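Local coordinates for conserved hypothetical protein (Streptococcus pneumoniae, PDB 4QDY) that is of unknown function but contains two YbbR-like domains of the PF07949 family, at residues S37-G42 / V89-K94; K133-T138 / A182-F187; E158-N163 / M191-K196. All blocks are in the same frame, centred on the assembly; numbering follows the deposited sequence.

Contact 1 (S37-G42 / V89-K94)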
ATOM      1  N   SER A  37      -4.811  -8.761   8.539  1.00 49.35           N
ATOM      2  CA  SER A  37      -4.860 -10.043   9.234  1.00 49.36           C
ATOM      3  C   SER A  37      -6.319 -10.431   9.422  1.00 52.29           C
ATOM      4  O   SER A  37      -7.161  -9.553   9.611  1.00 52.07           O
ATOM      5  CB  SER A  37      -4.109  -9.998  10.561  1.00 53.23           C
ATOM      6  OG  SER A  37      -2.714  -9.867  10.342  1.00 63.06           O
ATOM      7  N   VAL A  38      -6.638 -11.723   9.299  1.00 47.76           N
ATOM      8  CA  VAL A  38      -8.020 -12.188   9.427  1.00 47.01           C
ATOM      9  C   VAL A  38      -8.082 -13.200  10.571  1.00 49.85           C
ATOM     10  O   VAL A  38      -7.383 -14.216  10.543  1.00 49.56           O
ATOM     11  CB  VAL A  38      -8.578 -12.772   8.093  1.00 50.91           C
ATOM     12  CG1 VAL A  38      -9.995 -13.310   8.269  1.00 51.01           C
ATOM     13  CG2 VAL A  38      -8.547 -11.727   6.982  1.00 50.49           C
ATOM     14  N   VAL A  39      -8.921 -12.909  11.576  1.00 45.58           N
ATOM     15  CA  VAL A  39      -9.109 -13.792  12.723  1.00 45.41           C
ATOM     16  C   VAL A  39     -10.208 -14.791  12.357  1.00 49.45           C
ATOM     17  O   VAL A  39     -11.367 -14.401  12.195  1.00 48.83           O
ATOM     18  CB  VAL A  39      -9.420 -13.019  14.040  1.00 48.94           C
ATOM     19  CG1 VAL A  39      -9.490 -13.971  15.231  1.00 49.17           C
ATOM     20  CG2 VAL A  39      -8.394 -11.919  14.300  1.00 48.27           C
ATOM     21  N   LEU A  40      -9.838 -16.067  12.185  1.00 46.64           N
ATOM     22  CA  LEU A  40     -10.799 -17.120  11.855  1.00 47.17           C
ATOM     23  C   LEU A  40     -11.176 -17.905  13.111  1.00 51.45           C
ATOM     24  O   LEU A  40     -10.316 -18.144  13.956  1.00 50.76           O
ATOM     25  CB  LEU A  40     -10.259 -18.074  10.772  1.00 47.62           C
ATOM     26  CG  LEU A  40      -9.951 -17.522   9.378  1.00 52.15           C
ATOM     27  CD1 LEU A  40      -9.450 -18.626   8.476  1.00 52.99           C
ATOM     28  CD2 LEU A  40     -11.178 -16.914   8.727  1.00 54.66           C
ATOM     29  N   THR A  41     -12.463 -18.286  13.241  1.00 48.76           N
ATOM     30  CA  THR A  41     -12.971 -19.055  14.385  1.00 49.24           C
ATOM     31  C   THR A  41     -13.956 -20.120  13.872  1.00 54.11           C
ATOM     32  O   THR A  41     -14.834 -19.819  13.061  1.00 53.58           O
ATOM     33  CB  THR A  41     -13.620 -18.123  15.438  1.00 57.06           C
ATOM     34  OG1 THR A  41     -12.743 -17.034  15.738  1.00 57.15           O
ATOM     35  CG2 THR A  41     -13.990 -18.852  16.732  1.00 54.56           C
ATOM     36  N   GLY A  42     -13.789 -21.347  14.355  1.00 51.68           N
ATOM     37  CA  GLY A  42     -14.633 -22.477  13.985  1.00 52.44           C
ATOM     38  C   GLY A  42     -14.272 -23.764  14.694  1.00 57.32           C
ATOM     39  O   GLY A  42     -13.124 -23.947  15.107  1.00 56.76           O
ATOM     40  N   VAL A  89     -13.046 -12.046  11.029  1.00 48.87           N
ATOM     41  CA  VAL A  89     -12.994 -10.627  11.381  1.00 48.19           C
ATOM     42  C   VAL A  89     -11.636 -10.096  10.923  1.00 51.81           C
ATOM     43  O   VAL A  89     -10.598 -10.577  11.387  1.00 51.62           O
ATOM     44  CB  VAL A  89     -13.269 -10.322  12.887  1.00 52.00           C
ATOM     45  CG1 VAL A  89     -13.274  -8.817  13.143  1.00 51.69           C
ATOM     46  CG2 VAL A  89     -14.588 -10.930  13.359  1.00 52.31           C
ATOM     47  N   ALA A  90     -11.653  -9.125   9.991  1.00 47.90           N
ATOM     48  CA  ALA A  90     -10.451  -8.492   9.450  1.00 47.05           C
ATOM     49  C   ALA A  90      -9.836  -7.540  10.472  1.00 50.66           C
ATOM     50  O   ALA A  90     -10.564  -6.893  11.229  1.00 50.23           O
ATOM     51  CB  ALA A  90     -10.783  -7.747   8.169  1.00 47.78           C
ATOM     52  N   THR A  91      -8.494  -7.461  10.489  1.00 47.11           N
ATOM     53  CA  THR A  91      -7.706  -6.615  11.385  1.00 46.71           C
ATOM     54  C   THR A  91      -6.819  -5.689  10.515  1.00 49.66           C
ATOM     55  O   THR A  91      -5.797  -6.152   9.995  1.00 49.13           O
ATOM     56  CB  THR A  91      -6.898  -7.496  12.363  1.00 58.37           C
ATOM     57  OG1 THR A  91      -7.791  -8.365  13.064  1.00 61.62           O
ATOM     58  CG2 THR A  91      -6.081  -6.682  13.364  1.00 57.09           C
ATOM     59  N   PRO A  92      -7.184  -4.399  10.305  1.00 45.59           N
ATOM     60  CA  PRO A  92      -8.359  -3.674  10.832  1.00 45.54           C
ATOM     61  C   PRO A  92      -9.641  -3.958  10.032  1.00 49.25           C
ATOM     62  O   PRO A  92      -9.570  -4.470   8.913  1.00 48.95           O
ATOM     63  CB  PRO A  92      -7.939  -2.208  10.684  1.00 47.27           C
ATOM     64  CG  PRO A  92      -7.068  -2.196   9.465  1.00 51.42           C
ATOM     65  CD  PRO A  92      -6.333  -3.514   9.482  1.00 46.76           C
ATOM     66  N   GLN A  93     -10.812  -3.627  10.615  1.00 45.74           N
ATOM     67  CA  GLN A  93     -12.126  -3.833   9.989  1.00 45.65           C
ATOM     68  C   GLN A  93     -12.377  -2.806   8.883  1.00 49.92           C
ATOM     69  O   GLN A  93     -13.105  -3.100   7.934  1.00 50.16           O
ATOM     70  CB  GLN A  93     -13.274  -3.770  11.016  1.00 47.13           C
ATOM     71  CG  GLN A  93     -13.284  -4.854  12.106  1.00 56.93           C
ATOM     72  CD  GLN A  93     -12.358  -4.609  13.281  1.00 71.46           C
ATOM     73  OE1 GLN A  93     -11.183  -4.248  13.145  1.00 66.30           O
ATOM     74  NE2 GLN A  93     -12.859  -4.871  14.477  1.00 61.09           N
ATOM     75  N   LYS A  94     -11.794  -1.597   9.019  1.00 46.29           N
ATOM     76  CA  LYS A  94     -11.923  -0.497   8.059  1.00 46.28           C
ATOM     77  C   LYS A  94     -10.545   0.033   7.653  1.00 50.90           C
ATOM     78  O   LYS A  94      -9.616   0.014   8.464  1.00 50.12           O
ATOM     79  CB  LYS A  94     -12.775   0.652   8.637  1.00 48.57           C
ATOM     80  CG  LYS A  94     -14.211   0.276   8.983  1.00 59.50           C
ATOM     81  CD  LYS A  94     -14.991   1.455   9.557  1.00 67.77           C
ATOM     82  CE  LYS A  94     -16.418   1.072   9.877  1.00 76.28           C
ATOM     83  NZ  LYS A  94     -17.198   2.220  10.408  1.00 85.01           N
TER

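Contact 2 (K133-T138 / A182-F187)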
ATOM      1  N   LYS A 133      17.041   8.936 -18.642  1.00 60.73           N
ATOM      2  CA  LYS A 133      17.168  10.393 -18.583  1.00 59.86           C
ATOM      3  C   LYS A 133      15.797  11.074 -18.426  1.00 61.81           C
ATOM      4  O   LYS A 133      15.742  12.246 -18.049  1.00 61.44           O
ATOM      5  CB  LYS A 133      17.880  10.923 -19.843  1.00 63.06           C
ATOM      6  CG  LYS A 133      19.415  11.002 -19.746  1.00 75.37           C
ATOM      7  CD  LYS A 133      20.169   9.672 -19.593  1.00 82.78           C
ATOM      8  CE  LYS A 133      21.653   9.918 -19.459  1.00 89.70           C
ATOM      9  NZ  LYS A 133      22.424   8.655 -19.332  1.00 96.75           N
ATOM     10  N   GLU A 134      14.705  10.333 -18.678  1.00 56.76           N
ATOM     11  CA  GLU A 134      13.328  10.817 -18.551  1.00 55.79           C
ATOM     12  C   GLU A 134      12.448   9.724 -17.941  1.00 57.48           C
ATOM     13  O   GLU A 134      12.538   8.566 -18.358  1.00 57.45           O
ATOM     14  CB  GLU A 134      12.789  11.253 -19.926  1.00 58.32           C
ATOM     15  CG  GLU A 134      11.419  11.913 -19.890  1.00 69.39           C
ATOM     16  CD  GLU A 134      10.773  12.113 -21.248  1.00 95.40           C
ATOM     17  OE1 GLU A 134      10.692  11.132 -22.022  1.00 92.02           O
ATOM     18  OE2 GLU A 134      10.254  13.225 -21.496  1.00 93.17           O
ATOM     19  N   VAL A 135      11.611  10.083 -16.950  1.00 51.83           N
ATOM     20  CA  VAL A 135      10.700   9.134 -16.297  1.00 50.36           C
ATOM     21  C   VAL A 135       9.300   9.759 -16.185  1.00 53.05           C
ATOM     22  O   VAL A 135       9.163  10.981 -16.120  1.00 52.64           O
ATOM     23  CB  VAL A 135      11.182   8.622 -14.904  1.00 52.86           C
ATOM     24  CG1 VAL A 135      12.440   7.770 -15.021  1.00 52.64           C
ATOM     25  CG2 VAL A 135      11.371   9.755 -13.895  1.00 52.08           C
ATOM     26  N   SER A 136       8.269   8.901 -16.175  1.00 48.59           N
ATOM     27  CA  SER A 136       6.871   9.293 -16.017  1.00 47.99           C
ATOM     28  C   SER A 136       6.401   8.953 -14.613  1.00 50.07           C
ATOM     29  O   SER A 136       6.677   7.858 -14.120  1.00 49.07           O
ATOM     30  CB  SER A 136       5.992   8.618 -17.062  1.00 51.81           C
ATOM     31  OG  SER A 136       4.619   8.928 -16.881  1.00 59.41           O
ATOM     32  N   ILE A 137       5.708   9.893 -13.965  1.00 45.78           N
ATOM     33  CA  ILE A 137       5.216   9.700 -12.609  1.00 44.64           C
ATOM     34  C   ILE A 137       3.693   9.802 -12.617  1.00 49.08           C
ATOM     35  O   ILE A 137       3.144  10.764 -13.150  1.00 49.31           O
ATOM     36  CB  ILE A 137       5.850  10.698 -11.582  1.00 47.21           C
ATOM     37  CG1 ILE A 137       7.401  10.695 -11.592  1.00 47.62           C
ATOM     38  CG2 ILE A 137       5.339  10.442 -10.176  1.00 46.64           C
ATOM     39  CD1 ILE A 137       8.096  11.558 -12.656  1.00 55.22           C
ATOM     40  N   THR A 138       3.024   8.813 -12.015  1.00 45.68           N
ATOM     41  CA  THR A 138       1.572   8.762 -11.882  1.00 46.03           C
ATOM     42  C   THR A 138       1.233   8.853 -10.389  1.00 49.97           C
ATOM     43  O   THR A 138       1.808   8.118  -9.583  1.00 48.89           O
ATOM     44  CB  THR A 138       1.011   7.495 -12.551  1.00 53.36           C
ATOM     45  OG1 THR A 138       1.498   7.408 -13.893  1.00 54.74           O
ATOM     46  CG2 THR A 138      -0.509   7.461 -12.552  1.00 51.69           C
ATOM     47  N   ALA A 182       3.615   7.615  -5.176  1.00 47.78           N
ATOM     48  CA  ALA A 182       3.572   7.795  -6.622  1.00 48.05           C
ATOM     49  C   ALA A 182       4.109   6.565  -7.355  1.00 51.77           C
ATOM     50  O   ALA A 182       4.984   5.869  -6.834  1.00 51.29           O
ATOM     51  CB  ALA A 182       4.385   9.019  -7.003  1.00 49.20           C
ATOM     52  N   VAL A 183       3.586   6.309  -8.568  1.00 48.47           N
ATOM     53  CA  VAL A 183       3.979   5.190  -9.432  1.00 48.22           C
ATOM     54  C   VAL A 183       4.885   5.749 -10.535  1.00 52.26           C
ATOM     55  O   VAL A 183       4.454   6.602 -11.311  1.00 52.58           O
ATOM     56  CB  VAL A 183       2.740   4.439  -9.998  1.00 52.49           C
ATOM     57  CG1 VAL A 183       3.159   3.273 -10.888  1.00 52.72           C
ATOM     58  CG2 VAL A 183       1.832   3.949  -8.876  1.00 51.79           C
ATOM     59  N   ILE A 184       6.138   5.281 -10.594  1.00 48.48           N
ATOM     60  CA  ILE A 184       7.117   5.769 -11.567  1.00 48.96           C
ATOM     61  C   ILE A 184       7.286   4.736 -12.685  1.00 53.88           C
ATOM     62  O   ILE A 184       7.326   3.534 -12.417  1.00 53.75           O
ATOM     63  CB  ILE A 184       8.467   6.086 -10.865  1.00 51.70           C
ATOM     64  CG1 ILE A 184       8.228   7.004  -9.639  1.00 51.56           C
ATOM     65  CG2 ILE A 184       9.490   6.702 -11.849  1.00 52.81           C
ATOM     66  CD1 ILE A 184       9.381   7.263  -8.787  1.00 58.72           C
ATOM     67  N   THR A 185       7.370   5.218 -13.939  1.00 51.27           N
ATOM     68  CA  THR A 185       7.559   4.387 -15.126  1.00 51.89           C
ATOM     69  C   THR A 185       8.748   4.970 -15.933  1.00 56.33           C
ATOM     70  O   THR A 185       8.663   6.113 -16.391  1.00 56.09           O
ATOM     71  CB  THR A 185       6.262   4.286 -15.940  1.00 59.67           C
ATOM     72  OG1 THR A 185       5.206   3.866 -15.076  1.00 59.64           O
ATOM     73  CG2 THR A 185       6.380   3.320 -17.110  1.00 58.21           C
ATOM     74  N   PRO A 186       9.871   4.228 -16.094  1.00 53.00           N
ATOM     75  CA  PRO A 186      10.144   2.866 -15.587  1.00 52.47           C
ATOM     76  C   PRO A 186      10.240   2.845 -14.060  1.00 55.05           C
ATOM     77  O   PRO A 186      10.539   3.876 -13.450  1.00 54.17           O
ATOM     78  CB  PRO A 186      11.486   2.514 -16.246  1.00 54.86           C
ATOM     79  CG  PRO A 186      12.150   3.836 -16.482  1.00 59.27           C
ATOM     80  CD  PRO A 186      11.024   4.760 -16.849  1.00 55.00           C
ATOM     81  N   PHE A 187       9.946   1.688 -13.442  1.00 51.06           N
ATOM     82  CA  PHE A 187       9.975   1.524 -11.984  1.00 49.74           C
ATOM     83  C   PHE A 187      11.425   1.482 -11.463  1.00 53.68           C
ATOM     84  O   PHE A 187      11.652   1.774 -10.286  1.00 52.67           O
ATOM     85  CB  PHE A 187       9.210   0.263 -11.545  1.00 51.20           C
ATOM     86  CG  PHE A 187       9.545  -1.016 -12.275  1.00 53.27           C
ATOM     87  CD1 PHE A 187      10.598  -1.821 -11.857  1.00 56.23           C
ATOM     88  CD2 PHE A 187       8.775  -1.444 -13.349  1.00 56.08           C
ATOM     89  CE1 PHE A 187      10.904  -3.005 -12.532  1.00 57.99           C
ATOM     90  CE2 PHE A 187       9.070  -2.636 -14.014  1.00 59.77           C
ATOM     91  CZ  PHE A 187      10.133  -3.410 -13.601  1.00 57.94           C
TER

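Contact 3 (E158-N163 / M191-K196)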
ATOM      1  N   GLU A 158      23.238  -3.974  -1.468  1.00 70.33           N
ATOM      2  CA  GLU A 158      24.351  -3.824  -2.412  1.00 71.44           C
ATOM      3  C   GLU A 158      25.502  -3.000  -1.820  1.00 76.91           C
ATOM      4  O   GLU A 158      25.270  -2.091  -1.020  1.00 76.13           O
ATOM      5  CB  GLU A 158      23.873  -3.161  -3.716  1.00 72.30           C
ATOM      6  CG  GLU A 158      22.808  -3.924  -4.494  1.00 82.97           C
ATOM      7  CD  GLU A 158      23.182  -5.262  -5.108  1.00106.73           C
ATOM      8  OE1 GLU A 158      24.392  -5.541  -5.274  1.00102.06           O
ATOM      9  OE2 GLU A 158      22.250  -6.006  -5.489  1.00102.33           O
ATOM     10  N   ARG A 159      26.743  -3.319  -2.242  1.00 75.21           N
ATOM     11  CA  ARG A 159      27.984  -2.658  -1.815  1.00 76.16           C
ATOM     12  C   ARG A 159      28.847  -2.260  -3.017  1.00 81.04           C
ATOM     13  O   ARG A 159      28.911  -3.004  -3.998  1.00 81.11           O
ATOM     14  CB  ARG A 159      28.802  -3.578  -0.882  1.00 77.93           C
ATOM     15  CG  ARG A 159      28.169  -3.915   0.473  1.00 89.12           C
ATOM     16  CD  ARG A 159      28.127  -2.738   1.435  1.00 99.71           C
ATOM     17  NE  ARG A 159      27.576  -3.112   2.739  1.00108.17           N
ATOM     18  CZ  ARG A 159      26.288  -3.034   3.064  1.00120.14           C
ATOM     19  NH1 ARG A 159      25.399  -2.596   2.182  1.00104.20           N
ATOM     20  NH2 ARG A 159      25.881  -3.395   4.273  1.00107.77           N
ATOM     21  N   ILE A 160      29.527  -1.101  -2.926  1.00 77.90           N
ATOM     22  CA  ILE A 160      30.426  -0.613  -3.977  1.00 78.34           C
ATOM     23  C   ILE A 160      31.861  -0.994  -3.568  1.00 83.56           C
ATOM     24  O   ILE A 160      32.455  -0.356  -2.694  1.00 83.58           O
ATOM     25  CB  ILE A 160      30.257   0.920  -4.258  1.00 80.76           C
ATOM     26  CG1 ILE A 160      28.782   1.329  -4.570  1.00 79.58           C
ATOM     27  CG2 ILE A 160      31.235   1.425  -5.336  1.00 82.35           C
ATOM     28  CD1 ILE A 160      28.102   0.730  -5.855  1.00 85.50           C
ATOM     29  N   THR A 161      32.388  -2.068  -4.180  1.00 80.77           N
ATOM     30  CA  THR A 161      33.737  -2.594  -3.924  1.00 82.00           C
ATOM     31  C   THR A 161      34.617  -2.398  -5.173  1.00 86.07           C
ATOM     32  O   THR A 161      35.807  -2.724  -5.158  1.00 87.31           O
ATOM     33  CB  THR A 161      33.666  -4.077  -3.510  1.00 89.54           C
ATOM     34  OG1 THR A 161      33.059  -4.835  -4.557  1.00 87.97           O
ATOM     35  CG2 THR A 161      32.908  -4.291  -2.203  1.00 87.51           C
ATOM     36  N   GLY A 162      34.010  -1.857  -6.226  1.00 80.91           N
ATOM     37  CA  GLY A 162      34.640  -1.577  -7.510  1.00 80.98           C
ATOM     38  C   GLY A 162      33.618  -1.082  -8.511  1.00 82.52           C
ATOM     39  O   GLY A 162      32.571  -0.558  -8.111  1.00 80.94           O
ATOM     40  N   ASN A 163      33.910  -1.240  -9.821  1.00 78.44           N
ATOM     41  CA  ASN A 163      32.997  -0.830 -10.892  1.00 76.80           C
ATOM     42  C   ASN A 163      31.707  -1.649 -10.798  1.00 78.18           C
ATOM     43  O   ASN A 163      31.745  -2.880 -10.872  1.00 78.45           O
ATOM     44  CB  ASN A 163      33.644  -0.963 -12.282  1.00 78.43           C
ATOM     45  CG  ASN A 163      34.784  -0.005 -12.566  1.00100.37           C
ATOM     46  OD1 ASN A 163      35.095   0.910 -11.791  1.00 94.54           O
ATOM     47  ND2 ASN A 163      35.408  -0.170 -13.722  1.00 92.47           N
HETATM   48  N   MSE A 191      22.118   1.578 -13.055  1.00 53.45           N
HETATM   49  CA  MSE A 191      23.114   2.487 -12.486  1.00 53.20           C
HETATM   50  C   MSE A 191      24.512   1.930 -12.749  1.00 59.89           C
HETATM   51  O   MSE A 191      24.771   0.764 -12.441  1.00 59.89           O
HETATM   52  CB  MSE A 191      22.872   2.698 -10.978  1.00 54.21           C
HETATM   53  CG  MSE A 191      23.754   3.784 -10.356  1.00 60.78           C
HETATM   54 SE   MSE A 191      23.615   3.939  -8.408  0.75 67.46          SE
HETATM   55  CE  MSE A 191      24.406   2.297  -7.944  1.00 64.95           C
ATOM     56  N   LYS A 192      25.402   2.754 -13.326  1.00 58.30           N
ATOM     57  CA  LYS A 192      26.784   2.369 -13.610  1.00 59.85           C
ATOM     58  C   LYS A 192      27.727   3.239 -12.788  1.00 65.43           C
ATOM     59  O   LYS A 192      27.714   4.464 -12.926  1.00 64.77           O
ATOM     60  CB  LYS A 192      27.095   2.470 -15.112  1.00 63.28           C
ATOM     61  N   VAL A 193      28.519   2.608 -11.905  1.00 63.86           N
ATOM     62  CA  VAL A 193      29.450   3.316 -11.027  1.00 64.73           C
ATOM     63  C   VAL A 193      30.887   3.041 -11.485  1.00 71.61           C
ATOM     64  O   VAL A 193      31.310   1.886 -11.545  1.00 71.81           O
ATOM     65  CB  VAL A 193      29.251   2.936  -9.529  1.00 68.25           C
ATOM     66  CG1 VAL A 193      30.213   3.707  -8.627  1.00 68.56           C
ATOM     67  CG2 VAL A 193      27.813   3.178  -9.084  1.00 66.73           C
ATOM     68  N   THR A 194      31.623   4.115 -11.811  1.00 70.01           N
ATOM     69  CA  THR A 194      33.035   4.081 -12.193  1.00 71.94           C
ATOM     70  C   THR A 194      33.826   4.382 -10.923  1.00 77.96           C
ATOM     71  O   THR A 194      33.476   5.321 -10.202  1.00 77.00           O
ATOM     72  CB  THR A 194      33.302   5.051 -13.356  1.00 80.25           C
ATOM     73  OG1 THR A 194      32.503   4.655 -14.472  1.00 79.66           O
ATOM     74  CG2 THR A 194      34.772   5.092 -13.770  1.00 80.07           C
ATOM     75  N   THR A 195      34.842   3.558 -10.608  1.00 76.84           N
ATOM     76  CA  THR A 195      35.608   3.737  -9.372  1.00 77.72           C
ATOM     77  C   THR A 195      37.121   3.733  -9.596  1.00 84.43           C
ATOM     78  O   THR A 195      37.630   3.046 -10.485  1.00 84.90           O
ATOM     79  CB  THR A 195      35.274   2.631  -8.357  1.00 84.92           C
ATOM     80  OG1 THR A 195      35.580   1.358  -8.925  1.00 85.75           O
ATOM     81  CG2 THR A 195      33.823   2.672  -7.880  1.00 81.28           C
ATOM     82  N   LYS A 196      37.830   4.485  -8.735  1.00 82.38           N
ATOM     83  CA  LYS A 196      39.285   4.592  -8.676  1.00 84.24           C
ATOM     84  C   LYS A 196      39.772   4.022  -7.332  1.00 89.75           C
ATOM     85  O   LYS A 196      39.194   4.365  -6.294  1.00 88.65           O
ATOM     86  CB  LYS A 196      39.736   6.048  -8.874  1.00 86.89           C
TER

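Contact 1 (S37-G42 / V89-K94)
S37 to G42 runs against V89 to T91 as neighbouring antiparallel strands, the axes of these short segments 4.5 Å apart at closest approach and their directions 149° apart; the pairing spans S37 to V39. S37 and T91 form a hydrogen-bonded pair, with S37 N bonding T91 O at 3.1 Å and T91 N returning to S37 O at 2.6 Å. V39 and V89 form another, with V39 N to V89 O at 2.9 Å and V89 N to V39 O at 3.1 Å. Between them the non-hydrogen-bonded V38 and A90 have their CA atoms 4.4 Å apart. The side chains of S37, V39, V89 and T91 share one face; those of V38 and A90 share the other, which is buried. On the first face the T91 hydroxyl oxygen stands beside its own backbone N (chi1 -56°) and turns to V39, whose CG2 passes OG1 obliquely at 3.8 Å. T91 CB lies 3.4 Å from S37 O. Strand 9-21 lines the far edge of 35-42, where V39 lies on T10 and T12, while V38 rests on F59. The chemistry is thus mainly backbone pairing, joining strands 35-42 and 87-113 within the YbbR-like fold.

Contact 2 (K133-T138 / A182-F187)
The first torsions of I137 and V135 place the branches that touch the partner segment: in I137 (chi1 -54°) CG2 lies opposite the backbone N and reaches A182 CB at 3.6 Å, while in V135 (chi1 -66°) CG1 lies opposite the carbonyl carbon and meets P186 CD at 3.8 Å. The setting is an antiparallel strand pair of the second YbbR-like domain, S136 to T138 against V183 to T185. S136-T185 and T138-V183 are hydrogen-bonded pairs, each making two backbone bonds, such as S136 N to T185 O at 2.8 Å. I137 and I184 form the non-hydrogen-bonded pair between them. Their side chains belong to the buried face, CG1 to CG1 at 4.3 Å, and the V135 side chain crosses that of I184 at a slant, V135 CB lying near I184 CG2. L170 and A172 of strand 164-173 and I150 of strand 149-153 close over this apolar row. The opposite face carries S136, T138, V183 and T185, more polar and more open to solvent. A cis peptide bond joins T185 to P186, where the strand is interrupted; the following residue, F187, packs on P92 of the second subunit. The P186 ring and the V135 side chain cross at about a right angle. Alongside the regular bonds, I184 CA directs its hydrogen at S136 O, 3.3 Å away.

Contact 3 (E158-N163 / M191-K196)
N163 grips T195 through a single amide oxygen. N163 OD1 accepts from T195 N at 2.9 Å (N-H...O angle 153°) and from T195 OG1, also at 2.9 Å; the two donors come from opposite faces of the amide plane. That pincer depends on the T195 torsion (chi1 59°), which sets OG1 between the backbone N and the carbonyl carbon, bringing the hydroxyl to the acceptor that the backbone N-H also uses; two donors on one oxygen probably limit rotation of the amide. Beside it, N163 CA makes a CA-H...O contact with V193 O at 3.3 Å. The apolar half is carried by I160: CG2 lies against T195 CG2 at 3.8 Å and CD1 against V193 CG2 at 4.1 Å, the side chains crossing at a slant. Further out, backbone bonds of I160 with Q118 and D120 fix the loop, and R159 NH1 binds E158 O, from well above the carbonyl plane, as well as T156 O. The loop 158-163, which leads from strand 149-153 into 164-173, thus lies on strand 183-196 near its end. There V193 touches both Y164 of strand 164-173 and I125 of strand 124-130, two of the strands that pair with 183-196.

How the contacts relate
From the N terminus, contact 1 is complete before the others begin: it brings strand 35-42 to strand 87-113 and closes a loop that includes helix 45-52 and strands 60-64 and 71-80. Strand 87-113 then runs on into the second YbbR-like range, where it pairs with 135-138, so contacts 1 and 2 reach the same sheet although their centres are 36 Å apart. Contact 2 opens at 133-138, contact 3 at 158-163; they close in the same order on strand 183-196, and therefore cross. Contact 2 secures the start of that strand and contact 3 its end. In contacts 1 and 2 alike, the threonine just before a cis proline (T91, T185) pairs across the strands with a serine (S37, S136).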